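Local coordinates for protein endo-pectate lyase (Erwinia chrysanthemi, PDB 3B4N) that probably depolymerises polygalacturonate and methylated pectins by calcium-dependent eliminative cleavage within the chain, on a right-handed parallel beta-helix, at residues A[195-198]-A[203-206]; A[226-229]-A[234-237]; A[251-256]-A[287-292]. All coordinates share one frame; numbering follows the deposited sequence.

Interaction 1 (A[195-198]-A[203-206]); sequences DAAT and TMTI. With ZN (zinc ion), chain D.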
ATOM      1  N   ASP A 195      -7.907  -1.228  -8.826  1.00 10.82           N
ATOM      2  CA  ASP A 195      -7.566  -0.893  -7.449  1.00  9.14           C
ATOM      3  C   ASP A 195      -6.378  -1.774  -7.111  1.00  9.25           C
ATOM      4  O   ASP A 195      -6.021  -2.647  -7.895  1.00 10.98           O
ATOM      5  CB  ASP A 195      -8.753  -1.144  -6.495  1.00 11.28           C
ATOM      6  CG  ASP A 195      -9.532  -2.403  -6.829  1.00 11.41           C
ATOM      7  OD1 ASP A 195     -10.653  -2.291  -7.360  1.00 12.50           O
ATOM      8  OD2 ASP A 195      -9.026  -3.503  -6.560  1.00 15.07           O
ATOM      9  N   ALA A 196      -5.759  -1.551  -5.956  1.00  8.50           N
ATOM     10  CA  ALA A 196      -4.577  -2.323  -5.562  1.00  9.03           C
ATOM     11  C   ALA A 196      -4.879  -3.648  -4.858  1.00  8.11           C
ATOM     12  O   ALA A 196      -4.303  -4.691  -5.203  1.00  8.05           O
ATOM     13  CB  ALA A 196      -3.676  -1.459  -4.667  1.00  8.32           C
ATOM     14  N   ALA A 197      -5.756  -3.603  -3.860  1.00  8.41           N
ATOM     15  CA  ALA A 197      -6.131  -4.791  -3.097  1.00  8.51           C
ATOM     16  C   ALA A 197      -7.579  -4.663  -2.674  1.00  9.16           C
ATOM     17  O   ALA A 197      -8.084  -3.555  -2.470  1.00  8.92           O
ATOM     18  CB  ALA A 197      -5.234  -4.937  -1.873  1.00  9.81           C
ATOM     19  N   THR A 198      -8.235  -5.808  -2.524  1.00  8.18           N
ATOM     20  CA  THR A 198      -9.649  -5.874  -2.173  1.00  8.31           C
ATOM     21  C   THR A 198      -9.872  -6.778  -0.974  1.00  8.50           C
ATOM     22  O   THR A 198      -9.455  -7.936  -0.972  1.00  9.12           O
ATOM     23  CB  THR A 198     -10.473  -6.427  -3.363  1.00  8.25           C
ATOM     24  OG1 THR A 198     -10.226  -5.630  -4.525  1.00 10.47           O
ATOM     25  CG2 THR A 198     -11.960  -6.437  -3.044  1.00  9.78           C
ATOM     26  N   THR A 203      -9.562 -10.031   7.813  1.00 10.49           N
ATOM     27  CA  THR A 203      -8.614  -8.947   8.065  1.00 10.42           C
ATOM     28  C   THR A 203      -7.588  -8.943   6.947  1.00 10.78           C
ATOM     29  O   THR A 203      -6.934  -9.955   6.698  1.00 13.04           O
ATOM     30  CB  THR A 203      -7.841  -9.096   9.398  1.00 11.57           C
ATOM     31  OG1 THR A 203      -8.760  -9.165  10.490  1.00 13.31           O
ATOM     32  CG2 THR A 203      -6.957  -7.871   9.622  1.00 12.64           C
ATOM     33  N   MET A 204      -7.465  -7.810   6.261  1.00  8.83           N
ATOM     34  CA  MET A 204      -6.486  -7.661   5.187  1.00  8.91           C
ATOM     35  C   MET A 204      -5.470  -6.616   5.662  1.00  7.92           C
ATOM     36  O   MET A 204      -5.822  -5.465   5.919  1.00  8.90           O
ATOM     37  CB  MET A 204      -7.172  -7.221   3.887  1.00  8.64           C
ATOM     38  CG  MET A 204      -6.181  -6.934   2.755  1.00  8.81           C
ATOM     39  SD  MET A 204      -6.983  -6.536   1.189  1.00 10.05           S
ATOM     40  CE  MET A 204      -7.290  -4.794   1.442  1.00 12.01           C
ATOM     41  N   THR A 205      -4.216  -7.030   5.791  1.00  8.05           N
ATOM     42  CA  THR A 205      -3.162  -6.149   6.276  1.00  8.46           C
ATOM     43  C   THR A 205      -2.145  -5.816   5.199  1.00  8.53           C
ATOM     44  O   THR A 205      -1.603  -6.720   4.561  1.00 10.33           O
ATOM     45  CB  THR A 205      -2.418  -6.810   7.458  1.00  9.93           C
ATOM     46  OG1 THR A 205      -3.357  -7.123   8.490  1.00 11.69           O
ATOM     47  CG2 THR A 205      -1.343  -5.884   8.019  1.00 10.86           C
ATOM     48  N   ILE A 206      -1.909  -4.520   4.987  1.00  7.76           N
ATOM     49  CA  ILE A 206      -0.923  -4.043   4.020  1.00  7.72           C
ATOM     50  C   ILE A 206       0.284  -3.650   4.874  1.00  7.77           C
ATOM     51  O   ILE A 206       0.166  -2.785   5.748  1.00  8.70           O
ATOM     52  CB  ILE A 206      -1.417  -2.787   3.266  1.00  7.00           C
ATOM     53  CG1 ILE A 206      -2.808  -3.017   2.652  1.00  9.41           C
ATOM     54  CG2 ILE A 206      -0.399  -2.402   2.200  1.00  9.73           C
ATOM     55  CD1 ILE A 206      -2.916  -4.214   1.712  1.00 10.82           C
TER
HETATM   56 ZN    ZN D 711     -11.280  -4.066  -7.784  1.00 11.63          ZN
HETATM   57  O   HOH W   1     -12.018  -4.974  -6.363  1.00 16.24           O
HETATM   58  O   HOH W   2     -12.896  -3.746  -8.838  1.00 15.34           O

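Interaction 2 (A[226-229]-A[234-237]); sequences LQHN and TTVV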
ATOM      1  N   LEU A 226      -7.459   0.790  -1.889  1.00  9.13           N
ATOM      2  CA  LEU A 226      -7.983  -0.367  -1.172  1.00  8.03           C
ATOM      3  C   LEU A 226      -9.512  -0.385  -1.186  1.00  7.41           C
ATOM      4  O   LEU A 226     -10.168   0.561  -0.730  1.00  9.79           O
ATOM      5  CB  LEU A 226      -7.460  -0.360   0.279  1.00  7.98           C
ATOM      6  CG  LEU A 226      -5.935  -0.232   0.420  1.00  7.99           C
ATOM      7  CD1 LEU A 226      -5.547  -0.052   1.892  1.00  7.38           C
ATOM      8  CD2 LEU A 226      -5.254  -1.454  -0.164  1.00  8.05           C
ATOM      9  N   GLN A 227     -10.072  -1.460  -1.739  1.00  9.41           N
ATOM     10  CA  GLN A 227     -11.521  -1.640  -1.808  1.00  8.38           C
ATOM     11  C   GLN A 227     -11.898  -2.620  -0.701  1.00  9.12           C
ATOM     12  O   GLN A 227     -11.209  -3.613  -0.491  1.00 11.84           O
ATOM     13  CB  GLN A 227     -11.909  -2.203  -3.178  1.00 11.44           C
ATOM     14  CG  GLN A 227     -13.397  -2.492  -3.364  1.00 12.32           C
ATOM     15  CD  GLN A 227     -14.265  -1.250  -3.282  1.00 14.96           C
ATOM     16  OE1 GLN A 227     -13.806  -0.130  -3.514  1.00 16.42           O
ATOM     17  NE2 GLN A 227     -15.540  -1.448  -2.966  1.00 17.81           N
ATOM     18  N   HIS A 228     -12.985  -2.348   0.002  1.00  9.24           N
ATOM     19  CA  HIS A 228     -13.382  -3.193   1.126  1.00  7.97           C
ATOM     20  C   HIS A 228     -14.860  -3.547   0.990  1.00  9.07           C
ATOM     21  O   HIS A 228     -15.736  -2.677   1.116  1.00  9.37           O
ATOM     22  CB  HIS A 228     -13.077  -2.405   2.408  1.00  8.77           C
ATOM     23  CG  HIS A 228     -13.148  -3.200   3.671  1.00  7.61           C
ATOM     24  ND1 HIS A 228     -12.435  -2.839   4.796  1.00  8.27           N
ATOM     25  CD2 HIS A 228     -13.908  -4.263   4.031  1.00  9.53           C
ATOM     26  CE1 HIS A 228     -12.758  -3.645   5.794  1.00  8.95           C
ATOM     27  NE2 HIS A 228     -13.648  -4.517   5.356  1.00 10.92           N
ATOM     28  N   ASN A 229     -15.113  -4.830   0.723  1.00  9.65           N
ATOM     29  CA  ASN A 229     -16.466  -5.350   0.493  1.00  9.46           C
ATOM     30  C   ASN A 229     -17.050  -6.228   1.589  1.00 10.02           C
ATOM     31  O   ASN A 229     -18.265  -6.236   1.794  1.00 10.56           O
ATOM     32  CB  ASN A 229     -16.496  -6.179  -0.795  1.00 11.04           C
ATOM     33  CG  ASN A 229     -16.026  -5.410  -2.010  1.00 11.97           C
ATOM     34  OD1 ASN A 229     -15.338  -5.961  -2.871  1.00 14.41           O
ATOM     35  ND2 ASN A 229     -16.402  -4.145  -2.098  1.00  9.61           N
ATOM     36  N   THR A 234     -11.764  -5.932   8.792  1.00  9.50           N
ATOM     37  CA  THR A 234     -10.842  -4.817   8.919  1.00  9.43           C
ATOM     38  C   THR A 234      -9.733  -4.794   7.887  1.00  8.54           C
ATOM     39  O   THR A 234      -9.201  -5.841   7.525  1.00  8.60           O
ATOM     40  CB  THR A 234     -10.138  -4.890  10.295  1.00  8.97           C
ATOM     41  OG1 THR A 234     -11.126  -5.081  11.318  1.00 11.23           O
ATOM     42  CG2 THR A 234      -9.335  -3.622  10.585  1.00 11.30           C
ATOM     43  N   THR A 235      -9.401  -3.593   7.416  1.00  8.13           N
ATOM     44  CA  THR A 235      -8.265  -3.399   6.523  1.00  7.94           C
ATOM     45  C   THR A 235      -7.264  -2.622   7.381  1.00  7.64           C
ATOM     46  O   THR A 235      -7.605  -1.588   7.966  1.00  8.64           O
ATOM     47  CB  THR A 235      -8.626  -2.595   5.269  1.00  7.73           C
ATOM     48  OG1 THR A 235      -9.537  -3.362   4.471  1.00  8.21           O
ATOM     49  CG2 THR A 235      -7.367  -2.306   4.440  1.00  7.87           C
ATOM     50  N   VAL A 236      -6.045  -3.149   7.476  1.00  9.12           N
ATOM     51  CA  VAL A 236      -4.980  -2.556   8.283  1.00  8.61           C
ATOM     52  C   VAL A 236      -3.861  -2.066   7.366  1.00  8.63           C
ATOM     53  O   VAL A 236      -3.469  -2.772   6.441  1.00  8.82           O
ATOM     54  CB  VAL A 236      -4.411  -3.609   9.267  1.00  9.87           C
ATOM     55  CG1 VAL A 236      -3.320  -2.993  10.148  1.00  8.77           C
ATOM     56  CG2 VAL A 236      -5.536  -4.174  10.124  1.00 10.66           C
ATOM     57  N   VAL A 237      -3.364  -0.857   7.625  1.00  7.63           N
ATOM     58  CA  VAL A 237      -2.289  -0.275   6.825  1.00  8.37           C
ATOM     59  C   VAL A 237      -1.163   0.173   7.746  1.00  7.54           C
ATOM     60  O   VAL A 237      -1.349   1.063   8.581  1.00  8.12           O
ATOM     61  CB  VAL A 237      -2.789   0.943   6.016  1.00  8.28           C
ATOM     62  CG1 VAL A 237      -1.632   1.534   5.191  1.00 10.43           C
ATOM     63  CG2 VAL A 237      -3.947   0.530   5.103  1.00  9.35           C
TER

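Interaction 3 (A[251-256]-A[287-292]); sequences WRSCGD and YGDVAT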
ATOM      1  N   TRP A 251      -8.720   4.270   0.931  1.00  8.10           N
ATOM      2  CA  TRP A 251      -9.637   3.189   1.284  1.00  7.56           C
ATOM      3  C   TRP A 251     -11.078   3.619   1.205  1.00  9.30           C
ATOM      4  O   TRP A 251     -11.431   4.734   1.603  1.00  9.66           O
ATOM      5  CB  TRP A 251      -9.320   2.731   2.714  1.00  7.61           C
ATOM      6  CG  TRP A 251     -10.270   1.746   3.333  1.00  7.77           C
ATOM      7  CD1 TRP A 251     -10.154   0.378   3.336  1.00  8.42           C
ATOM      8  CD2 TRP A 251     -11.402   2.053   4.153  1.00  8.16           C
ATOM      9  NE1 TRP A 251     -11.139  -0.177   4.125  1.00  8.86           N
ATOM     10  CE2 TRP A 251     -11.916   0.829   4.639  1.00  8.56           C
ATOM     11  CE3 TRP A 251     -12.026   3.249   4.531  1.00  8.48           C
ATOM     12  CZ2 TRP A 251     -13.028   0.767   5.486  1.00  9.21           C
ATOM     13  CZ3 TRP A 251     -13.133   3.185   5.375  1.00  8.73           C
ATOM     14  CH2 TRP A 251     -13.621   1.951   5.842  1.00  9.33           C
ATOM     15  N   ARG A 252     -11.909   2.729   0.680  1.00  9.61           N
ATOM     16  CA  ARG A 252     -13.332   2.994   0.589  1.00 10.57           C
ATOM     17  C   ARG A 252     -14.144   1.781   1.009  1.00 11.63           C
ATOM     18  O   ARG A 252     -13.944   0.670   0.504  1.00 13.17           O
ATOM     19  CB  ARG A 252     -13.725   3.376  -0.840  1.00 11.55           C
ATOM     20  CG  ARG A 252     -15.203   3.753  -1.014  1.00 12.22           C
ATOM     21  CD  ARG A 252     -15.603   4.944  -0.132  1.00 12.41           C
ATOM     22  NE  ARG A 252     -16.842   5.585  -0.587  1.00 14.36           N
ATOM     23  CZ  ARG A 252     -18.028   5.473   0.008  1.00 13.59           C
ATOM     24  NH1 ARG A 252     -19.088   6.104  -0.494  1.00 14.85           N
ATOM     25  NH2 ARG A 252     -18.161   4.744   1.107  1.00 11.84           N
ATOM     26  N   SER A 253     -15.032   1.990   1.969  1.00 11.45           N
ATOM     27  CA  SER A 253     -15.955   0.944   2.377  1.00 11.72           C
ATOM     28  C   SER A 253     -16.947   0.997   1.214  1.00 12.19           C
ATOM     29  O   SER A 253     -17.469   2.062   0.903  1.00 13.33           O
ATOM     30  CB  SER A 253     -16.664   1.335   3.665  1.00 12.89           C
ATOM     31  OG  SER A 253     -17.734   0.446   3.926  1.00 11.23           O
ATOM     32  N   CYS A 254     -17.205  -0.129   0.560  1.00 11.26           N
ATOM     33  CA  CYS A 254     -18.102  -0.117  -0.589  1.00 12.99           C
ATOM     34  C   CYS A 254     -19.360   0.721  -0.371  1.00 11.28           C
ATOM     35  O   CYS A 254     -20.141   0.460   0.538  1.00 11.02           O
ATOM     36  CB  CYS A 254     -18.493  -1.536  -0.955  1.00 13.90           C
ATOM     37  SG  CYS A 254     -19.186  -1.614  -2.632  1.00 18.58           S
ATOM     38  N   GLY A 255     -19.565   1.706  -1.239  1.00 13.32           N
ATOM     39  CA  GLY A 255     -20.716   2.583  -1.092  1.00 12.35           C
ATOM     40  C   GLY A 255     -22.065   2.075  -1.577  1.00 14.75           C
ATOM     41  O   GLY A 255     -23.088   2.377  -0.961  1.00 15.07           O
ATOM     42  N   ASP A 256     -22.068   1.289  -2.652  1.00 16.46           N
ATOM     43  CA  ASP A 256     -23.312   0.794  -3.243  1.00 19.44           C
ATOM     44  C   ASP A 256     -23.277  -0.665  -3.695  1.00 20.09           C
ATOM     45  O   ASP A 256     -23.915  -1.024  -4.682  1.00 20.84           O
ATOM     46  CB  ASP A 256     -23.660   1.663  -4.451  1.00 22.95           C
ATOM     47  CG  ASP A 256     -22.553   1.667  -5.493  1.00 24.65           C
ATOM     48  OD1 ASP A 256     -21.660   0.795  -5.411  1.00 26.35           O
ATOM     49  OD2 ASP A 256     -22.572   2.532  -6.394  1.00 28.73           O
ATOM     50  N   TYR A 287     -23.819   2.326   8.320  1.00 13.56           N
ATOM     51  CA  TYR A 287     -23.558   0.899   8.452  1.00 12.91           C
ATOM     52  C   TYR A 287     -22.585   0.601   9.593  1.00 12.73           C
ATOM     53  O   TYR A 287     -22.160  -0.540   9.770  1.00 14.61           O
ATOM     54  CB  TYR A 287     -23.014   0.332   7.142  1.00 13.53           C
ATOM     55  CG  TYR A 287     -24.029   0.244   6.012  1.00 13.74           C
ATOM     56  CD1 TYR A 287     -23.618   0.345   4.685  1.00 13.00           C
ATOM     57  CD2 TYR A 287     -25.384   0.013   6.267  1.00 15.28           C
ATOM     58  CE1 TYR A 287     -24.516   0.213   3.635  1.00 13.59           C
ATOM     59  CE2 TYR A 287     -26.301  -0.117   5.217  1.00 15.10           C
ATOM     60  CZ  TYR A 287     -25.857  -0.020   3.909  1.00 14.13           C
ATOM     61  OH  TYR A 287     -26.732  -0.183   2.858  1.00 17.02           O
ATOM     62  N   GLY A 288     -22.223   1.637  10.344  1.00 11.63           N
ATOM     63  CA  GLY A 288     -21.338   1.460  11.484  1.00 12.07           C
ATOM     64  C   GLY A 288     -19.852   1.383  11.199  1.00 10.84           C
ATOM     65  O   GLY A 288     -19.084   0.981  12.073  1.00 11.70           O
ATOM     66  N   ASP A 289     -19.443   1.762   9.992  1.00 11.32           N
ATOM     67  CA  ASP A 289     -18.022   1.728   9.640  1.00 10.34           C
ATOM     68  C   ASP A 289     -17.213   2.665  10.522  1.00 10.73           C
ATOM     69  O   ASP A 289     -17.683   3.737  10.903  1.00 10.86           O
ATOM     70  CB  ASP A 289     -17.788   2.198   8.210  1.00 10.80           C
ATOM     71  CG  ASP A 289     -18.465   1.342   7.170  1.00  9.79           C
ATOM     72  OD1 ASP A 289     -19.004   0.251   7.484  1.00 10.64           O
ATOM     73  OD2 ASP A 289     -18.441   1.783   6.009  1.00 10.61           O
ATOM     74  N   VAL A 290     -15.981   2.282  10.825  1.00 10.48           N
ATOM     75  CA  VAL A 290     -15.124   3.155  11.614  1.00 11.01           C
ATOM     76  C   VAL A 290     -13.710   3.143  11.064  1.00 10.49           C
ATOM     77  O   VAL A 290     -13.120   2.073  10.891  1.00 10.17           O
ATOM     78  CB  VAL A 290     -15.043   2.735  13.088  1.00  9.71           C
ATOM     79  CG1 VAL A 290     -14.190   3.762  13.858  1.00 10.18           C
ATOM     80  CG2 VAL A 290     -16.443   2.649  13.693  1.00 10.70           C
ATOM     81  N   ALA A 291     -13.183   4.327  10.767  1.00  9.12           N
ATOM     82  CA  ALA A 291     -11.813   4.464  10.277  1.00  8.80           C
ATOM     83  C   ALA A 291     -10.994   5.023  11.429  1.00 10.37           C
ATOM     84  O   ALA A 291     -11.305   6.083  11.951  1.00  9.76           O
ATOM     85  CB  ALA A 291     -11.757   5.417   9.100  1.00  8.82           C
ATOM     86  N   THR A 292      -9.956   4.296  11.829  1.00  9.37           N
ATOM     87  CA  THR A 292      -9.078   4.715  12.920  1.00 10.33           C
ATOM     88  C   THR A 292      -7.742   5.007  12.251  1.00 10.45           C
ATOM     89  O   THR A 292      -7.071   4.093  11.779  1.00 12.11           O
ATOM     90  CB  THR A 292      -8.973   3.589  13.960  1.00 12.45           C
ATOM     91  OG1 THR A 292     -10.282   3.338  14.499  1.00 13.56           O
ATOM     92  CG2 THR A 292      -8.036   3.976  15.092  1.00 14.73           C
TER

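Interaction 1 (A[195-198]-A[203-206])
In the right-handed parallel beta-helix, Ala197 and Met204 meet in the interior of one coil, where strand 197-199 of one sheet faces strand 203-207 of another after a short corner. No hydrogen bond joins the two segments; apolar packing does the work. The long side chain of Met204 reaches across toward 195-198. Its CG is anti to the backbone N (chi1 175°), and a bend about the CG-SD bond (chi3 84°) brings CE round to the methyl of Ala197. Met204 SD lies 3.9 Å from Ala197 CB and also rests 3.6 Å from the carbonyl oxygen Thr198 O. Ile206 adds its CD1, 4.3 Å from Ala197 CB. A small alanine suits the side already filled by the flexible thioether. Ile184 and Leu226, from the coils before and after, continue the apolar stack.

The outer side of 195-198 is a metal site. Asp195 OD1 binds a zinc ion at 1.9 Å, Asp173 supplies a further ligand, and Lys224 NZ hydrogen-bonds to Asp195 OD1. Thr198, whose side chain sets out away from 203-206, has OG1 hydrogen-bonded at 2.6 Å to water 1, itself a zinc ligand. The short segment 195-198 thus carries two chemistries: an oily inner surface built from Ala197, and an oxygen-rich outer surface where Asp195 holds the metal directly and Thr198, in the second shell, probably helps to position a zinc-bound water.

Interaction 2 (A[226-229]-A[234-237])
Leu226 and His228 both reach inward to Thr235, one with a methyl, the other with its imidazole. Leu226 has CG anti to the carbonyl carbon (chi1 -53°) and an extended second torsion, which puts CD1 at the front: it lies 3.6 Å from Val237 CG2 and 3.9 Å from Thr235 CG2. Branched aliphatic groups fit here because their methyls interlock without needing polar partners. These residues fill the interior of one coil of the parallel beta-helix, 226-229 following a corner of the chain and 234-237 forming the strand that faces it. His228 is swung the other way, its CG anti to the backbone N (chi1 -168°), and its side chain runs past that of Thr235 in the opposite direction. Thr234 CA sits at the ring edge, 3.8 Å from His228 CE1, while Thr235 OG1 approaches the ring obliquely, 3.0 Å from His228 ND1. The polar ends are secured by neighbours: Asn199 ND2 hydrogen-bonds to Thr235 OG1, Ser233 OG to His228 NE2, and Trp251 NE1 to His228 ND1. Since an indole N-H can only donate, ND1 probably acts as acceptor, which would place a proton on NE2 and fix the ring's orientation.

Interaction 3 (A[251-256]-A[287-292])
Asp289 and Ser253 meet through a single short hydrogen bond between buried side chains. From its CA, the aspartate sets out toward 251-256, with CG anti to the carbonyl carbon (chi1 -62°). Its CB stays 4.6 Å from the nearest Ser253 atom, OG, and the side chain also touches Val283; CG comes within 3.4 Å of Ser253 OG. At the tip the oxygens divide their tasks. OD1 accepts from the backbone N of Arg264. OD2 accepts from Ser253 OG at 2.6 Å, the hydroxyl lying 38° out of the carboxylate plane, and also from the backbone N of Asn284. The bond joins successive coils of the parallel beta-helix: 251-253 ends a strand in one coil, and 287-289 leads into a strand of the next. Ser253 suits the junction because its OG, anti to the backbone N (chi1 169°), can donate to the carboxylate while accepting from Arg264 NH1. Arg264 thus serves both partners, and its guanidinium, relayed through the serine, would probably help to stabilise the buried charge. Just after Ser253, Cys254 is joined to Cys257 by a disulfide.

All three contacts are buried, and they follow one another along the beta-helix. Interactions 1 and 2 each span the interior of a single coil, and the two coils are neighbours: strand 197-199 lies beside 224-228 and strand 203-207 beside 233-238, with Ile206 N and Val236 O 2.8 Å apart. Interaction 1 is mainly apolar inside, with zinc on its outer side; interaction 2 mixes aliphatic packing with a histidine. Interaction 3, farther from the chain's centre and away from the metal sites, instead ties successive coils through a polar bond. It touches interaction 2 through Trp251 and Cys254, whereas interactions 1 and 3 do not touch, their nearest atoms being about 6 Å apart.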